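Local atomic coordinates of glutathione s-transferase I (Zea mays, PDB entry 1AXD), a protein that catalyses the conjugation of glutathione to electrophilic compounds and detoxifies herbicides in maize. Residues A[9-23]-A[197-209]. Numbering follows the deposited sequence.
Sequences VMSWNLTRCATALEE and MERPSVQKVAALM
In this glutathione transferase fold, the first helix of the thioredoxin-like domain, 14-24, packs against the C-terminal helix 200-208. Over 14-23 and 200-208 the two run roughly antiparallel, at 143°, and their axes come within 8.6 Å. Val205 is a knob in a hole formed by Thr15, Ala18, Thr19 and Glu22. Val205 CG1, anti to the backbone N (chi1 175°), lies 3.9 Å from Thr15 CB. The other branch, Val205 CG2, sits 3.6 Å from Thr19 CA. Thr19 can present OG1 to this apolar knob because that hydroxyl already donates to Thr15 O. Farther along, Leu208 CD1 meets Ala18 CB at 4.0 Å.

The polar end lies at the start of helix 200-208. Arg199, its N-cap residue, grips Glu23 side-on. Arg199 NE donates almost straight to Glu23 OE1 at 3.0 Å, and Arg199 NH2 donates to Glu23 OE2 at 2.8 Å. The carboxylate and guanidinium planes are turned 46° apart. Ser201 OG donates to Glu23 OE1 at 2.8 Å, from the opposite face to NE. A water links the same oxygen to Ser201 N. An alanine in place of Glu23 would probably leave the Arg199 guanidinium without this carboxylate and free to swing.

Lys204 CG lies 3.6 Å from Glu22 OE2, which is hydrogen-bonded to Tyr28 on strand 28-31. Helix 168-174 touches Thr15 and Thr19, while helix 67-78 packs on Cys17 and Leu21.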
ATOM      1  N   VAL A   9     -14.481  10.569  12.756  1.00 33.17           N
ATOM      2  CA  VAL A   9     -13.244  11.374  12.802  1.00 33.64           C
ATOM      3  C   VAL A   9     -12.144  10.887  13.719  1.00 33.63           C
ATOM      4  O   VAL A   9     -11.032  11.382  13.632  1.00 32.29           O
ATOM      5  CB  VAL A   9     -13.527  12.862  13.161  1.00 31.41           C
ATOM      6  CG1 VAL A   9     -14.623  13.442  12.254  1.00 29.91           C
ATOM      7  CG2 VAL A   9     -13.910  12.996  14.640  1.00 32.23           C
ATOM      8  N   MET A  10     -12.437   9.938  14.594  1.00 37.33           N
ATOM      9  CA  MET A  10     -11.416   9.440  15.506  1.00 42.95           C
ATOM     10  C   MET A  10     -10.471   8.446  14.895  1.00 41.06           C
ATOM     11  O   MET A  10      -9.509   8.060  15.543  1.00 43.22           O
ATOM     12  CB  MET A  10     -12.068   8.873  16.763  1.00 49.66           C
ATOM     13  CG  MET A  10     -13.068   7.782  16.500  1.00 56.81           C
ATOM     14  SD  MET A  10     -14.088   7.524  17.943  1.00 68.21           S
ATOM     15  CE  MET A  10     -15.338   8.692  17.623  1.00 62.06           C
ATOM     16  N   SER A  11     -10.732   8.035  13.659  1.00 37.89           N
ATOM     17  CA  SER A  11      -9.872   7.080  12.977  1.00 32.01           C
ATOM     18  C   SER A  11      -8.816   7.786  12.207  1.00 30.86           C
ATOM     19  O   SER A  11      -9.143   8.680  11.435  1.00 33.25           O
ATOM     20  CB  SER A  11     -10.707   6.216  12.047  1.00 27.19           C
ATOM     21  OG  SER A  11      -9.903   5.664  11.024  1.00 31.94           O
ATOM     22  N   TRP A  12      -7.554   7.411  12.389  1.00 27.35           N
ATOM     23  CA  TRP A  12      -6.505   8.080  11.637  1.00 27.25           C
ATOM     24  C   TRP A  12      -6.470   7.689  10.173  1.00 27.30           C
ATOM     25  O   TRP A  12      -5.713   8.271   9.414  1.00 32.11           O
ATOM     26  CB  TRP A  12      -5.129   7.985  12.320  1.00 29.44           C
ATOM     27  CG  TRP A  12      -4.632   6.630  12.636  1.00 33.03           C
ATOM     28  CD1 TRP A  12      -4.164   5.701  11.753  1.00 35.80           C
ATOM     29  CD2 TRP A  12      -4.513   6.047  13.937  1.00 34.21           C
ATOM     30  NE1 TRP A  12      -3.763   4.572  12.426  1.00 38.23           N
ATOM     31  CE2 TRP A  12      -3.966   4.755  13.769  1.00 33.87           C
ATOM     32  CE3 TRP A  12      -4.816   6.490  15.230  1.00 39.29           C
ATOM     33  CZ2 TRP A  12      -3.715   3.897  14.850  1.00 32.25           C
ATOM     34  CZ3 TRP A  12      -4.563   5.631  16.310  1.00 39.44           C
ATOM     35  CH2 TRP A  12      -4.019   4.352  16.106  1.00 32.20           C
ATOM     36  N   ASN A  13      -7.336   6.770   9.759  1.00 27.01           N
ATOM     37  CA  ASN A  13      -7.396   6.378   8.358  1.00 21.90           C
ATOM     38  C   ASN A  13      -8.309   7.291   7.625  1.00 19.85           C
ATOM     39  O   ASN A  13      -8.058   7.600   6.476  1.00 23.35           O
ATOM     40  CB  ASN A  13      -7.828   4.922   8.206  1.00 23.13           C
ATOM     41  CG  ASN A  13      -6.721   3.955   8.572  1.00 25.46           C
ATOM     42  OD1 ASN A  13      -6.813   3.253   9.554  1.00 32.49           O
ATOM     43  ND2 ASN A  13      -5.647   3.959   7.803  1.00 23.27           N
ATOM     44  N   LEU A  14      -9.333   7.786   8.299  1.00 20.35           N
ATOM     45  CA  LEU A  14     -10.276   8.708   7.685  1.00 22.13           C
ATOM     46  C   LEU A  14      -9.690  10.064   7.663  1.00 24.28           C
ATOM     47  O   LEU A  14     -10.016  10.847   6.773  1.00 28.77           O
ATOM     48  CB  LEU A  14     -11.572   8.746   8.476  1.00 22.92           C
ATOM     49  CG  LEU A  14     -11.873   7.443   9.183  1.00 29.07           C
ATOM     50  CD1 LEU A  14     -13.158   7.578   9.922  1.00 41.65           C
ATOM     51  CD2 LEU A  14     -11.980   6.310   8.205  1.00 35.31           C
ATOM     52  N   THR A  15      -8.859  10.383   8.652  1.00 24.42           N
ATOM     53  CA  THR A  15      -8.237  11.693   8.685  1.00 22.28           C
ATOM     54  C   THR A  15      -7.112  11.762   7.691  1.00 17.76           C
ATOM     55  O   THR A  15      -6.695  12.842   7.342  1.00 21.69           O
ATOM     56  CB  THR A  15      -7.844  12.126  10.119  1.00 22.43           C
ATOM     57  OG1 THR A  15      -7.039  11.119  10.745  1.00 34.00           O
ATOM     58  CG2 THR A  15      -9.115  12.314  10.957  1.00 22.72           C
ATOM     59  N   ARG A  16      -6.660  10.625   7.184  1.00 17.95           N
ATOM     60  CA  ARG A  16      -5.625  10.636   6.152  1.00 20.25           C
ATOM     61  C   ARG A  16      -6.336  11.193   4.911  1.00 21.34           C
ATOM     62  O   ARG A  16      -5.782  12.028   4.222  1.00 22.09           O
ATOM     63  CB  ARG A  16      -5.092   9.214   5.891  1.00 15.98           C
ATOM     64  CG  ARG A  16      -3.918   9.161   4.919  1.00 19.79           C
ATOM     65  CD  ARG A  16      -3.260   7.794   4.842  1.00 16.76           C
ATOM     66  NE  ARG A  16      -2.711   7.334   6.120  1.00 22.36           N
ATOM     67  CZ  ARG A  16      -3.124   6.241   6.759  1.00 23.28           C
ATOM     68  NH1 ARG A  16      -4.091   5.495   6.250  1.00 26.02           N
ATOM     69  NH2 ARG A  16      -2.561   5.877   7.898  1.00 26.73           N
ATOM     70  N   CYS A  17      -7.583  10.775   4.697  1.00 23.05           N
ATOM     71  CA  CYS A  17      -8.405  11.226   3.583  1.00 20.24           C
ATOM     72  C   CYS A  17      -8.766  12.663   3.764  1.00 22.41           C
ATOM     73  O   CYS A  17      -8.764  13.398   2.789  1.00 27.52           O
ATOM     74  CB  CYS A  17      -9.700  10.415   3.513  1.00 17.36           C
ATOM     75  SG  CYS A  17      -9.477   8.655   3.349  1.00 24.35           S
ATOM     76  N   ALA A  18      -9.127  13.061   4.987  1.00 20.10           N
ATOM     77  CA  ALA A  18      -9.498  14.448   5.266  1.00 16.14           C
ATOM     78  C   ALA A  18      -8.367  15.365   4.991  1.00 19.26           C
ATOM     79  O   ALA A  18      -8.600  16.459   4.518  1.00 27.77           O
ATOM     80  CB  ALA A  18     -10.003  14.595   6.710  1.00 18.45           C
ATOM     81  N   THR A  19      -7.135  14.919   5.220  1.00 17.59           N
ATOM     82  CA  THR A  19      -5.962  15.750   4.966  1.00 18.41           C
ATOM     83  C   THR A  19      -5.843  16.092   3.501  1.00 23.35           C
ATOM     84  O   THR A  19      -5.648  17.247   3.171  1.00 29.56           O
ATOM     85  CB  THR A  19      -4.668  15.036   5.372  1.00 18.42           C
ATOM     86  OG1 THR A  19      -4.800  14.529   6.700  1.00 18.10           O
ATOM     87  CG2 THR A  19      -3.472  16.016   5.317  1.00 11.01           C
ATOM     88  N   ALA A  20      -5.941  15.092   2.630  1.00 23.27           N
ATOM     89  CA  ALA A  20      -5.824  15.306   1.192  1.00 22.81           C
ATOM     90  C   ALA A  20      -6.989  16.094   0.628  1.00 24.42           C
ATOM     91  O   ALA A  20      -6.786  16.919  -0.253  1.00 23.80           O
ATOM     92  CB  ALA A  20      -5.656  13.952   0.477  1.00 14.47           C
ATOM     93  N   LEU A  21      -8.191  15.860   1.143  1.00 21.59           N
ATOM     94  CA  LEU A  21      -9.366  16.558   0.660  1.00 21.16           C
ATOM     95  C   LEU A  21      -9.256  18.002   1.008  1.00 26.91           C
ATOM     96  O   LEU A  21      -9.567  18.846   0.183  1.00 26.93           O
ATOM     97  CB  LEU A  21     -10.616  15.922   1.257  1.00 22.06           C
ATOM     98  CG  LEU A  21     -10.945  14.515   0.709  1.00 22.73           C
ATOM     99  CD1 LEU A  21     -11.832  13.720   1.686  1.00 23.14           C
ATOM    100  CD2 LEU A  21     -11.634  14.616  -0.654  1.00 15.18           C
ATOM    101  N   GLU A  22      -8.754  18.291   2.204  1.00 31.58           N
ATOM    102  CA  GLU A  22      -8.574  19.666   2.662  1.00 31.97           C
ATOM    103  C   GLU A  22      -7.522  20.389   1.855  1.00 34.38           C
ATOM    104  O   GLU A  22      -7.662  21.575   1.616  1.00 40.31           O
ATOM    105  CB  GLU A  22      -8.169  19.687   4.141  1.00 28.89           C
ATOM    106  CG  GLU A  22      -9.269  19.291   5.121  1.00 35.23           C
ATOM    107  CD  GLU A  22     -10.428  20.279   5.164  1.00 38.53           C
ATOM    108  OE1 GLU A  22     -10.244  21.437   4.744  1.00 45.04           O
ATOM    109  OE2 GLU A  22     -11.525  19.908   5.635  1.00 38.85           O
ATOM    110  N   GLU A  23      -6.471  19.683   1.460  1.00 35.96           N
ATOM    111  CA  GLU A  23      -5.372  20.260   0.699  1.00 35.56           C
ATOM    112  C   GLU A  23      -5.735  20.473  -0.763  1.00 37.13           C
ATOM    113  O   GLU A  23      -5.327  21.466  -1.347  1.00 38.33           O
ATOM    114  CB  GLU A  23      -4.140  19.359   0.834  1.00 32.06           C
ATOM    115  CG  GLU A  23      -2.859  19.924   0.250  1.00 41.04           C
ATOM    116  CD  GLU A  23      -2.322  21.140   0.998  1.00 43.10           C
ATOM    117  OE1 GLU A  23      -2.198  21.088   2.242  1.00 44.89           O
ATOM    118  OE2 GLU A  23      -1.998  22.145   0.333  1.00 45.30           O
ATOM    119  N   MET A 197       2.926  21.201   9.759  1.00 32.24           N
ATOM    120  CA  MET A 197       2.004  21.613  10.803  1.00 34.90           C
ATOM    121  C   MET A 197       1.488  23.014  10.658  1.00 40.56           C
ATOM    122  O   MET A 197       0.503  23.359  11.299  1.00 41.86           O
ATOM    123  CB  MET A 197       2.638  21.415  12.166  1.00 33.74           C
ATOM    124  CG  MET A 197       2.023  20.293  12.941  1.00 40.62           C
ATOM    125  SD  MET A 197       2.916  20.011  14.466  1.00 52.89           S
ATOM    126  CE  MET A 197       2.024  21.054  15.600  1.00 52.15           C
ATOM    127  N   GLU A 198       2.138  23.818   9.826  1.00 44.43           N
ATOM    128  CA  GLU A 198       1.697  25.187   9.597  1.00 47.16           C
ATOM    129  C   GLU A 198       0.526  25.228   8.645  1.00 45.31           C
ATOM    130  O   GLU A 198      -0.323  26.098   8.772  1.00 48.02           O
ATOM    131  CB  GLU A 198       2.832  26.016   9.000  1.00 52.78           C
ATOM    132  CG  GLU A 198       4.078  26.100   9.859  1.00 62.01           C
ATOM    133  CD  GLU A 198       5.159  26.981   9.247  1.00 66.89           C
ATOM    134  OE1 GLU A 198       5.038  27.376   8.063  1.00 68.08           O
ATOM    135  OE2 GLU A 198       6.142  27.277   9.961  1.00 73.71           O
ATOM    136  N   ARG A 199       0.481  24.294   7.700  1.00 41.26           N
ATOM    137  CA  ARG A 199      -0.576  24.263   6.697  1.00 39.35           C
ATOM    138  C   ARG A 199      -1.960  24.223   7.270  1.00 39.20           C
ATOM    139  O   ARG A 199      -2.218  23.452   8.181  1.00 41.24           O
ATOM    140  CB  ARG A 199      -0.390  23.078   5.747  1.00 39.12           C
ATOM    141  CG  ARG A 199       1.025  22.870   5.246  1.00 39.04           C
ATOM    142  CD  ARG A 199       1.063  21.799   4.170  1.00 40.68           C
ATOM    143  NE  ARG A 199       0.436  22.266   2.937  1.00 42.94           N
ATOM    144  CZ  ARG A 199       1.001  23.121   2.089  1.00 43.37           C
ATOM    145  NH1 ARG A 199       2.215  23.602   2.331  1.00 45.39           N
ATOM    146  NH2 ARG A 199       0.347  23.511   1.006  1.00 42.65           N
ATOM    147  N   PRO A 200      -2.872  25.057   6.749  1.00 36.47           N
ATOM    148  CA  PRO A 200      -4.259  25.121   7.205  1.00 36.40           C
ATOM    149  C   PRO A 200      -4.953  23.789   7.128  1.00 36.62           C
ATOM    150  O   PRO A 200      -5.709  23.465   8.030  1.00 39.83           O
ATOM    151  CB  PRO A 200      -4.875  26.135   6.250  1.00 36.50           C
ATOM    152  CG  PRO A 200      -3.747  27.088   6.043  1.00 38.59           C
ATOM    153  CD  PRO A 200      -2.587  26.150   5.804  1.00 38.34           C
ATOM    154  N   SER A 201      -4.687  23.011   6.080  1.00 34.69           N
ATOM    155  CA  SER A 201      -5.303  21.694   5.924  1.00 32.64           C
ATOM    156  C   SER A 201      -4.994  20.826   7.113  1.00 31.69           C
ATOM    157  O   SER A 201      -5.883  20.157   7.618  1.00 28.93           O
ATOM    158  CB  SER A 201      -4.774  21.028   4.664  1.00 32.08           C
ATOM    159  OG  SER A 201      -3.364  20.896   4.729  1.00 31.04           O
ATOM    160  N   VAL A 202      -3.740  20.860   7.556  1.00 31.71           N
ATOM    161  CA  VAL A 202      -3.262  20.084   8.698  1.00 33.71           C
ATOM    162  C   VAL A 202      -3.881  20.563   9.996  1.00 35.36           C
ATOM    163  O   VAL A 202      -4.254  19.744  10.824  1.00 32.47           O
ATOM    164  CB  VAL A 202      -1.721  20.167   8.791  1.00 32.88           C
ATOM    165  CG1 VAL A 202      -1.198  19.388  10.006  1.00 33.27           C
ATOM    166  CG2 VAL A 202      -1.088  19.632   7.486  1.00 32.67           C
ATOM    167  N   GLN A 203      -4.003  21.878  10.156  1.00 40.82           N
ATOM    168  CA  GLN A 203      -4.596  22.469  11.355  1.00 44.02           C
ATOM    169  C   GLN A 203      -6.054  22.087  11.477  1.00 43.64           C
ATOM    170  O   GLN A 203      -6.514  21.827  12.576  1.00 45.77           O
ATOM    171  CB  GLN A 203      -4.447  23.990  11.321  1.00 48.14           C
ATOM    172  CG  GLN A 203      -3.006  24.472  11.340  1.00 57.22           C
ATOM    173  CD  GLN A 203      -2.878  25.969  11.093  1.00 65.90           C
ATOM    174  OE1 GLN A 203      -3.765  26.600  10.531  1.00 70.73           O
ATOM    175  NE2 GLN A 203      -1.755  26.538  11.508  1.00 68.89           N
ATOM    176  N   LYS A 204      -6.772  22.053  10.358  1.00 43.16           N
ATOM    177  CA  LYS A 204      -8.182  21.675  10.346  1.00 39.44           C
ATOM    178  C   LYS A 204      -8.300  20.231  10.744  1.00 37.11           C
ATOM    179  O   LYS A 204      -9.093  19.913  11.615  1.00 33.72           O
ATOM    180  CB  LYS A 204      -8.771  21.913   8.949  1.00 41.47           C
ATOM    181  CG  LYS A 204     -10.085  21.191   8.636  1.00 49.76           C
ATOM    182  CD  LYS A 204     -11.233  21.593   9.549  1.00 57.00           C
ATOM    183  CE  LYS A 204     -12.548  20.970   9.079  1.00 61.47           C
ATOM    184  NZ  LYS A 204     -13.677  21.235  10.021  1.00 63.68           N
ATOM    185  N   VAL A 205      -7.485  19.373  10.136  1.00 37.00           N
ATOM    186  CA  VAL A 205      -7.495  17.947  10.437  1.00 36.95           C
ATOM    187  C   VAL A 205      -7.221  17.737  11.888  1.00 36.22           C
ATOM    188  O   VAL A 205      -7.912  16.965  12.520  1.00 37.88           O
ATOM    189  CB  VAL A 205      -6.450  17.188   9.585  1.00 37.95           C
ATOM    190  CG1 VAL A 205      -6.372  15.704  10.000  1.00 33.22           C
ATOM    191  CG2 VAL A 205      -6.829  17.290   8.099  1.00 43.66           C
ATOM    192  N   ALA A 206      -6.233  18.439  12.420  1.00 34.72           N
ATOM    193  CA  ALA A 206      -5.894  18.322  13.818  1.00 31.51           C
ATOM    194  C   ALA A 206      -7.081  18.755  14.643  1.00 35.52           C
ATOM    195  O   ALA A 206      -7.271  18.237  15.727  1.00 37.44           O
ATOM    196  CB  ALA A 206      -4.658  19.178  14.116  1.00 30.89           C
ATOM    197  N   ALA A 207      -7.877  19.692  14.130  1.00 37.40           N
ATOM    198  CA  ALA A 207      -9.059  20.187  14.833  1.00 37.45           C
ATOM    199  C   ALA A 207     -10.159  19.182  14.831  1.00 41.66           C
ATOM    200  O   ALA A 207     -10.966  19.188  15.740  1.00 46.38           O
ATOM    201  CB  ALA A 207      -9.536  21.508  14.215  1.00 31.47           C
ATOM    202  N   LEU A 208     -10.226  18.347  13.800  1.00 43.61           N
ATOM    203  CA  LEU A 208     -11.269  17.332  13.704  1.00 44.40           C
ATOM    204  C   LEU A 208     -11.149  16.283  14.774  1.00 49.54           C
ATOM    205  O   LEU A 208     -12.108  15.561  15.006  1.00 53.18           O
ATOM    206  CB  LEU A 208     -11.248  16.663  12.326  1.00 38.19           C
ATOM    207  CG  LEU A 208     -11.472  17.551  11.102  1.00 35.67           C
ATOM    208  CD1 LEU A 208     -11.456  16.703   9.819  1.00 35.20           C
ATOM    209  CD2 LEU A 208     -12.801  18.284  11.245  1.00 33.72           C
ATOM    210  N   MET A 209      -9.995  16.198  15.426  1.00 53.15           N
ATOM    211  CA  MET A 209      -9.783  15.207  16.471  1.00 61.49           C
ATOM    212  C   MET A 209      -9.933  15.795  17.874  1.00 65.99           C
ATOM    213  O   MET A 209      -9.019  16.513  18.335  1.00 69.29           O
ATOM    214  CB  MET A 209      -8.410  14.550  16.285  1.00 61.38           C
ATOM    215  CG  MET A 209      -8.228  13.923  14.909  1.00 63.03           C
ATOM    216  SD  MET A 209      -6.642  13.088  14.669  1.00 63.27           S
ATOM    217  CE  MET A 209      -5.793  14.259  13.671  1.00 63.97           C
ATOM    218  OXT MET A 209     -10.981  15.545  18.512  1.00 70.21           O
TER
HETATM  219  O   HOH W   1      -3.178  23.724   3.312  1.00 29.14           O